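Local coordinates for protein CG5036 (Drosophila melanogaster, PDB 4IGU) that probably acts through its RGS domain as a GTPase activator and GDP-dissociation inhibitor for G protein alpha subunits, at residues 115-118 and 119-123; 40-43 and 44-47; 74-77 and 78-82. One frame throughout, in Å; residues are numbered along the deposited sequence.

Contact 1. Residues 115-118 and 119-123; sequences AQIQ and IYTLM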
loop_
_atom_site.group_PDB
_atom_site.type_symbol
_atom_site.label_atom_id
_atom_site.label_comp_id
_atom_site.label_asym_id
_atom_site.label_seq_id
_atom_site.Cartn_x
_atom_site.Cartn_y
_atom_site.Cartn_z
ATOM N N ALA A 115 4.603 11.326 -2.484
ATOM C CA ALA A 115 5.223 10.102 -1.994
ATOM C C ALA A 115 4.270 8.932 -2.185
ATOM O O ALA A 115 4.690 7.833 -2.572
ATOM C CB ALA A 115 5.642 10.239 -0.518
ATOM N N GLN A 116 2.986 9.151 -1.917
ATOM C CA GLN A 116 2.016 8.059 -2.037
ATOM C C GLN A 116 1.985 7.518 -3.468
ATOM O O GLN A 116 1.975 6.302 -3.679
ATOM C CB GLN A 116 0.618 8.509 -1.594
ATOM C CG GLN A 116 -0.439 7.397 -1.670
ATOM C CD GLN A 116 -1.848 7.890 -1.367
ATOM O OE1 GLN A 116 -2.148 9.078 -1.512
ATOM N NE2 GLN A 116 -2.719 6.976 -0.958
ATOM N N ILE A 117 2.018 8.419 -4.449
ATOM C CA ILE A 117 2.028 8.014 -5.858
ATOM C C ILE A 117 3.290 7.230 -6.212
ATOM O O ILE A 117 3.237 6.199 -6.892
ATOM C CB ILE A 117 1.930 9.232 -6.789
ATOM C CG1 ILE A 117 0.610 9.964 -6.576
ATOM C CG2 ILE A 117 2.064 8.810 -8.244
ATOM C CD1 ILE A 117 0.567 11.330 -7.261
ATOM N N GLN A 118 4.431 7.732 -5.764
ATOM C CA GLN A 118 5.707 7.067 -6.004
ATOM C C GLN A 118 5.694 5.647 -5.425
ATOM O O GLN A 118 6.150 4.685 -6.061
ATOM C CB GLN A 118 6.816 7.911 -5.371
ATOM C CG GLN A 118 8.231 7.517 -5.729
ATOM C CD GLN A 118 9.192 8.702 -5.663
ATOM O OE1 GLN A 118 9.954 8.860 -4.700
ATOM N NE2 GLN A 118 9.161 9.539 -6.695
ATOM N N ILE A 119 5.139 5.501 -4.230
ATOM C CA ILE A 119 5.056 4.182 -3.607
ATOM C C ILE A 119 4.004 3.271 -4.281
ATOM O O ILE A 119 4.230 2.067 -4.437
ATOM C CB ILE A 119 4.819 4.283 -2.082
ATOM C CG1 ILE A 119 5.962 5.059 -1.414
ATOM C CG2 ILE A 119 4.677 2.890 -1.463
ATOM C CD1 ILE A 119 7.329 4.477 -1.688
ATOM N N TYR A 120 2.868 3.830 -4.691
ATOM C CA TYR A 120 1.895 3.044 -5.465
ATOM C C TYR A 120 2.498 2.542 -6.784
ATOM O O TYR A 120 2.267 1.401 -7.185
ATOM C CB TYR A 120 0.628 3.862 -5.739
ATOM C CG TYR A 120 -0.482 3.107 -6.458
ATOM C CD1 TYR A 120 -0.522 3.037 -7.852
ATOM C CD2 TYR A 120 -1.507 2.496 -5.747
ATOM C CE1 TYR A 120 -1.546 2.360 -8.512
ATOM C CE2 TYR A 120 -2.538 1.820 -6.396
ATOM C CZ TYR A 120 -2.545 1.748 -7.778
ATOM O OH TYR A 120 -3.572 1.075 -8.420
ATOM N N THR A 121 3.266 3.400 -7.456
ATOM C CA THR A 121 3.895 3.052 -8.725
ATOM C C THR A 121 4.939 1.958 -8.505
ATOM O O THR A 121 5.102 1.047 -9.327
ATOM C CB THR A 121 4.555 4.291 -9.373
ATOM O OG1 THR A 121 3.556 5.292 -9.622
ATOM C CG2 THR A 121 5.252 3.926 -10.687
ATOM N N LEU A 122 5.629 2.048 -7.373
ATOM C CA LEU A 122 6.614 1.053 -6.973
ATOM C C LEU A 122 5.975 -0.328 -6.798
ATOM O O LEU A 122 6.442 -1.312 -7.372
ATOM C CB LEU A 122 7.271 1.515 -5.669
ATOM C CG LEU A 122 8.308 0.643 -4.972
ATOM C CD1 LEU A 122 9.309 0.179 -5.981
ATOM C CD2 LEU A 122 8.996 1.432 -3.878
ATOM N N MET A 123 4.918 -0.406 -5.993
ATOM C CA MET A 123 4.208 -1.669 -5.798
ATOM C C MET A 123 3.650 -2.186 -7.123
ATOM O O MET A 123 3.656 -3.387 -7.398
ATOM C CB MET A 123 3.060 -1.493 -4.802
ATOM C CG MET A 123 3.513 -1.336 -3.345
ATOM S SD MET A 123 2.099 -1.157 -2.232
ATOM C CE MET A 123 1.322 0.338 -2.866
#
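T121 and I117 meet one turn apart on helix 113-132 of the all-helical RGS domain. T121 can be followed outward from its backbone. T121 CB lies 3.4 Å from I117 O. OG1 stands beside the backbone N, anti to the carbonyl carbon (chi1 -60°), and this turns the hydroxyl back along the helix. T121 OG1 donates to I117 O at 2.9 Å. T121 N also donates to I117 O, at the usual i to i+4 spacing. The two donors reach that oxygen from opposite faces of its carbonyl plane, with the hydroxyl above the plane and not on a lone pair. T121 OG1 also lies 4.1 Å from I117 CG2. A valine here would probably cost I117 O its hydroxyl donor, leaving the T121 amide as the bond from this residue.

The same backbone ladder runs through I119, Y120 and L122. On the inner side A115 packs on F54 of helix 50-61, and Q116 NE2 is hydrogen-bonded to E59 OE2. The Y120 ring meets F26 and W55, tying helix 113-132 to helices 26-30 and 50-61. Q118 NE2 is hydrogen-bonded to D93 OD2. I119 CG1 stands beside the backbone N and rests 3.3 Å from A115 O.

Contact 2. Residues 40-43 and 44-47; sequences QNFL and RSEF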
loop_
_atom_site.group_PDB
_atom_site.type_symbol
_atom_site.label_atom_id
_atom_site.label_comp_id
_atom_site.label_asym_id
_atom_site.label_seq_id
_atom_site.Cartn_x
_atom_site.Cartn_y
_atom_site.Cartn_z
ATOM N N GLN A 40 -0.436 -7.717 1.005
ATOM C CA GLN A 40 0.384 -7.308 2.148
ATOM C C GLN A 40 1.158 -8.492 2.739
ATOM O O GLN A 40 2.308 -8.333 3.165
ATOM C CB GLN A 40 -0.468 -6.647 3.239
ATOM C CG GLN A 40 0.346 -6.072 4.404
ATOM C CD GLN A 40 -0.525 -5.523 5.530
ATOM O OE1 GLN A 40 -0.163 -5.614 6.702
ATOM N NE2 GLN A 40 -1.675 -4.959 5.179
ATOM N N ASN A 41 0.538 -9.674 2.772
ATOM C CA ASN A 41 1.238 -10.868 3.262
ATOM C C ASN A 41 2.410 -11.224 2.367
ATOM O O ASN A 41 3.481 -11.608 2.837
ATOM C CB ASN A 41 0.287 -12.066 3.385
ATOM C CG ASN A 41 -0.636 -11.960 4.590
ATOM O OD1 ASN A 41 -0.385 -11.184 5.513
ATOM N ND2 ASN A 41 -1.706 -12.754 4.592
ATOM N N PHE A 42 2.208 -11.079 1.067
ATOM C CA PHE A 42 3.274 -11.322 0.119
ATOM C C PHE A 42 4.401 -10.311 0.278
ATOM O O PHE A 42 5.574 -10.670 0.206
ATOM C CB PHE A 42 2.741 -11.277 -1.313
ATOM C CG PHE A 42 3.820 -11.362 -2.347
ATOM C CD1 PHE A 42 4.496 -12.560 -2.560
ATOM C CD2 PHE A 42 4.173 -10.249 -3.098
ATOM C CE1 PHE A 42 5.495 -12.645 -3.510
ATOM C CE2 PHE A 42 5.174 -10.325 -4.043
ATOM C CZ PHE A 42 5.836 -11.527 -4.251
ATOM N N LEU A 43 4.044 -9.044 0.478
ATOM C CA LEU A 43 5.046 -8.000 0.660
ATOM C C LEU A 43 5.853 -8.233 1.930
ATOM O O LEU A 43 7.052 -7.947 1.963
ATOM C CB LEU A 43 4.391 -6.619 0.715
ATOM C CG LEU A 43 3.782 -6.134 -0.594
ATOM C CD1 LEU A 43 3.022 -4.834 -0.378
ATOM C CD2 LEU A 43 4.889 -5.951 -1.618
ATOM N N ARG A 44 5.193 -8.722 2.976
ATOM C CA ARG A 44 5.891 -9.008 4.231
ATOM C C ARG A 44 6.962 -10.066 3.968
ATOM O O ARG A 44 8.116 -9.932 4.395
ATOM C CB ARG A 44 4.898 -9.457 5.313
ATOM C CG ARG A 44 5.529 -9.814 6.657
ATOM C CD ARG A 44 4.483 -9.885 7.771
ATOM N NE ARG A 44 3.901 -8.567 8.033
ATOM C CZ ARG A 44 2.708 -8.169 7.596
ATOM N NH1 ARG A 44 1.950 -8.994 6.880
ATOM N NH2 ARG A 44 2.271 -6.948 7.878
ATOM N N SER A 45 6.582 -11.096 3.216
ATOM C CA SER A 45 7.507 -12.154 2.825
ATOM C C SER A 45 8.679 -11.576 2.034
ATOM O O SER A 45 9.736 -12.195 1.925
ATOM C CB SER A 45 6.785 -13.200 1.972
ATOM O OG SER A 45 6.843 -12.843 0.599
ATOM N N GLU A 46 8.491 -10.374 1.499
ATOM C CA GLU A 46 9.515 -9.714 0.697
ATOM C C GLU A 46 10.196 -8.554 1.429
ATOM O O GLU A 46 10.971 -7.805 0.827
ATOM C CB GLU A 46 8.887 -9.195 -0.596
ATOM C CG GLU A 46 9.574 -9.704 -1.837
ATOM C CD GLU A 46 8.861 -9.308 -3.104
ATOM O OE1 GLU A 46 8.310 -8.185 -3.159
ATOM O OE2 GLU A 46 8.862 -10.127 -4.048
ATOM N N PHE A 47 9.901 -8.401 2.719
ATOM C CA PHE A 47 10.440 -7.289 3.508
ATOM C C PHE A 47 10.154 -5.919 2.886
ATOM O O PHE A 47 11.018 -5.041 2.868
ATOM C CB PHE A 47 11.947 -7.469 3.725
ATOM C CG PHE A 47 12.315 -8.808 4.297
ATOM C CD1 PHE A 47 12.260 -9.030 5.665
ATOM C CD2 PHE A 47 12.707 -9.847 3.466
ATOM C CE1 PHE A 47 12.595 -10.267 6.198
ATOM C CE2 PHE A 47 13.042 -11.085 3.988
ATOM C CZ PHE A 47 12.983 -11.296 5.357
#
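R44 and Q40 meet through two differently shaped chains. Q40 is extended, with CG anti to the backbone N (chi1 -174°). R44 starts the same way but bends at chi3 (-66°), which folds its guanidinium back beside the amide. R44 NH2 donates to Q40 OE1 at 3.0 Å. The bond is nearly straight, uses a lone pair of OE1 and lies close to the guanidinium plane, although the amide plane is turned 56° from it. N41 OD1 is at the same guanidinium edge, 3.5 Å from R44 NH1. R44 N also bonds Q40 O, so backbone and side chain tie the same pair.

Elsewhere, the F42 ring and the E46 carboxylate cross obliquely, with F42 CZ 3.3 Å from E46 OE2. That OE2 forms a salt bridge with R130 of helix 113-132. The F42 ring also meets F131, so both groups join this helix end to helix 113-132.

L43 O accepts from E46 N at 2.9 Å, a turn tighter than the helix before it. F47 N bonds R44 O at 2.9 Å, and S48 N pairs with L43 O. F47, with positive phi, is the C-prime residue of this Schellman motif, which closes helix 33-45 of the RGS domain.

Contact 3. Residues 74-77 and 78-82; sequences ARLI and YEDYI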
loop_
_atom_site.group_PDB
_atom_site.type_symbol
_atom_site.label_atom_id
_atom_site.label_comp_id
_atom_site.label_asym_id
_atom_site.label_seq_id
_atom_site.Cartn_x
_atom_site.Cartn_y
_atom_site.Cartn_z
ATOM N N ALA A 74 -0.639 13.069 10.428
ATOM C CA ALA A 74 0.449 13.236 9.463
ATOM C C ALA A 74 1.817 13.092 10.123
ATOM O O ALA A 74 2.713 12.464 9.553
ATOM C CB ALA A 74 0.347 14.567 8.729
ATOM N N ARG A 75 1.993 13.696 11.300
ATOM C CA ARG A 75 3.268 13.584 12.020
ATOM C C ARG A 75 3.620 12.128 12.259
ATOM O O ARG A 75 4.781 11.747 12.150
ATOM C CB ARG A 75 3.243 14.309 13.377
ATOM C CG ARG A 75 3.172 15.830 13.304
ATOM C CD ARG A 75 3.726 16.462 14.587
ATOM N NE ARG A 75 3.154 15.867 15.794
ATOM C CZ ARG A 75 2.144 16.402 16.475
ATOM N NH1 ARG A 75 1.678 15.804 17.563
ATOM N NH2 ARG A 75 1.596 17.542 16.068
ATOM N N LEU A 76 2.618 11.314 12.591
ATOM C CA LEU A 76 2.845 9.894 12.871
ATOM C C LEU A 76 3.219 9.107 11.618
ATOM O O LEU A 76 4.137 8.290 11.642
ATOM C CB LEU A 76 1.621 9.271 13.552
ATOM C CG LEU A 76 1.694 9.295 15.069
ATOM C CD1 LEU A 76 0.365 8.905 15.669
ATOM C CD2 LEU A 76 2.794 8.352 15.538
ATOM N N ILE A 77 2.500 9.355 10.532
ATOM C CA ILE A 77 2.845 8.796 9.236
ATOM C C ILE A 77 4.293 9.135 8.874
ATOM O O ILE A 77 5.054 8.256 8.446
ATOM C CB ILE A 77 1.899 9.326 8.139
ATOM C CG1 ILE A 77 0.481 8.780 8.356
ATOM C CG2 ILE A 77 2.401 8.923 6.761
ATOM C CD1 ILE A 77 -0.594 9.517 7.546
ATOM N N TYR A 78 4.696 10.393 9.041
ATOM C CA TYR A 78 6.084 10.735 8.705
ATOM C C TYR A 78 7.056 9.960 9.586
ATOM O O TYR A 78 8.035 9.378 9.091
ATOM C CB TYR A 78 6.337 12.232 8.843
ATOM C CG TYR A 78 7.647 12.698 8.246
ATOM C CD1 TYR A 78 8.841 12.563 8.948
ATOM C CD2 TYR A 78 7.690 13.291 6.991
ATOM C CE1 TYR A 78 10.042 12.994 8.418
ATOM C CE2 TYR A 78 8.893 13.737 6.450
ATOM C CZ TYR A 78 10.066 13.580 7.173
ATOM O OH TYR A 78 11.276 14.017 6.659
ATOM N N GLU A 79 6.784 9.947 10.886
ATOM C CA GLU A 79 7.642 9.245 11.837
ATOM C C GLU A 79 7.747 7.740 11.543
ATOM O O GLU A 79 8.822 7.140 11.668
ATOM C CB GLU A 79 7.117 9.450 13.264
ATOM C CG GLU A 79 8.095 8.952 14.320
ATOM C CD GLU A 79 7.535 8.987 15.727
ATOM O OE1 GLU A 79 6.446 9.585 15.931
ATOM O OE2 GLU A 79 8.193 8.414 16.625
ATOM N N ASP A 80 6.627 7.128 11.165
ATOM C CA ASP A 80 6.564 5.676 11.009
ATOM C C ASP A 80 7.082 5.186 9.664
ATOM O O ASP A 80 7.552 4.055 9.564
ATOM C CB ASP A 80 5.126 5.179 11.186
ATOM C CG ASP A 80 4.656 5.211 12.641
ATOM O OD1 ASP A 80 5.494 5.246 13.573
ATOM O OD2 ASP A 80 3.428 5.190 12.844
ATOM N N TYR A 81 6.999 6.022 8.630
ATOM C CA TYR A 81 7.326 5.569 7.265
ATOM C C TYR A 81 8.388 6.331 6.489
ATOM O O TYR A 81 8.894 5.824 5.483
ATOM C CB TYR A 81 6.066 5.518 6.415
ATOM C CG TYR A 81 5.006 4.640 7.002
ATOM C CD1 TYR A 81 5.175 3.262 7.056
ATOM C CD2 TYR A 81 3.837 5.184 7.506
ATOM C CE1 TYR A 81 4.201 2.446 7.592
ATOM C CE2 TYR A 81 2.857 4.387 8.042
ATOM C CZ TYR A 81 3.040 3.016 8.081
ATOM O OH TYR A 81 2.059 2.220 8.628
ATOM N N ILE A 82 8.717 7.544 6.921
ATOM C CA ILE A 82 9.609 8.393 6.120
ATOM C C ILE A 82 10.864 8.803 6.874
ATOM O O ILE A 82 11.960 8.862 6.299
ATOM C CB ILE A 82 8.866 9.646 5.607
ATOM C CG1 ILE A 82 7.618 9.212 4.823
ATOM C CG2 ILE A 82 9.788 10.519 4.753
ATOM C CD1 ILE A 82 6.813 10.366 4.249
HETATM O O HOH W 1 5.054 11.661 15.245
#
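Y81 and I77 meet one turn apart, with the Y81 ring set obliquely to the I77 carbonyl. Y81 CD2 lies 3.4 Å from I77 O and 4.1 Å from I77 CG2. One face of this ring carries D80 CB, 3.9 Å above the plane and toward the rim. The Y78 ring has I82 CG2 over one face, again offset toward the rim. Its hydroxyl is bonded to N101 of helix 94-103, which fixes the far end of the ring.

CG2 of I77 is anti to the backbone N, and this branch is the one that faces Y81. I77 also packs on F54, A57 and L61 of helix 50-61, and Y81 touches L53 of the same helix.

The outer side is more polar. L76 and E79 run side by side and point the same way, with L76 CD2 3.9 Å from E79 OE1. A water donates to E79 OE1 at 2.6 Å and, weakly, to R75 O. R75 O also accepts the amide of E79, and the water loosely joins the E79 carboxylate to this carbonyl one turn back.

Backbone i to i+4 bonds run from A74 O with Y78 N on to Y78 O with I82 N. That of Y81 N to I77 O is bent, with an N-H...O angle of 141°. This is the C-terminal end of an amphipathic helix, helix 67-81, packed on helices 50-61 and 94-103 of the RGS domain.

Overall arrangement
All three contacts are single helical turns within one RGS domain. Contact 1 lies nearest the centre of the chain and is partly buried. Contact 3 is also partly buried but lies farther out. Contact 2 is a surface contact. Helix 50-61 is common to all three, as side chains from each pack on it. Contacts 1 and 2 touch directly, where M123 SD packs 4.2 Å from L43 CD1. Contact 3 touches neither; its centre is about 16 Å from that of contact 1. Contact 1 adds a hydroxyl to a mid-helix ladder. Contact 2 combines polar side chains with an aromatic ring at a helix end. Contact 3 pairs apolar packing with a bridging water.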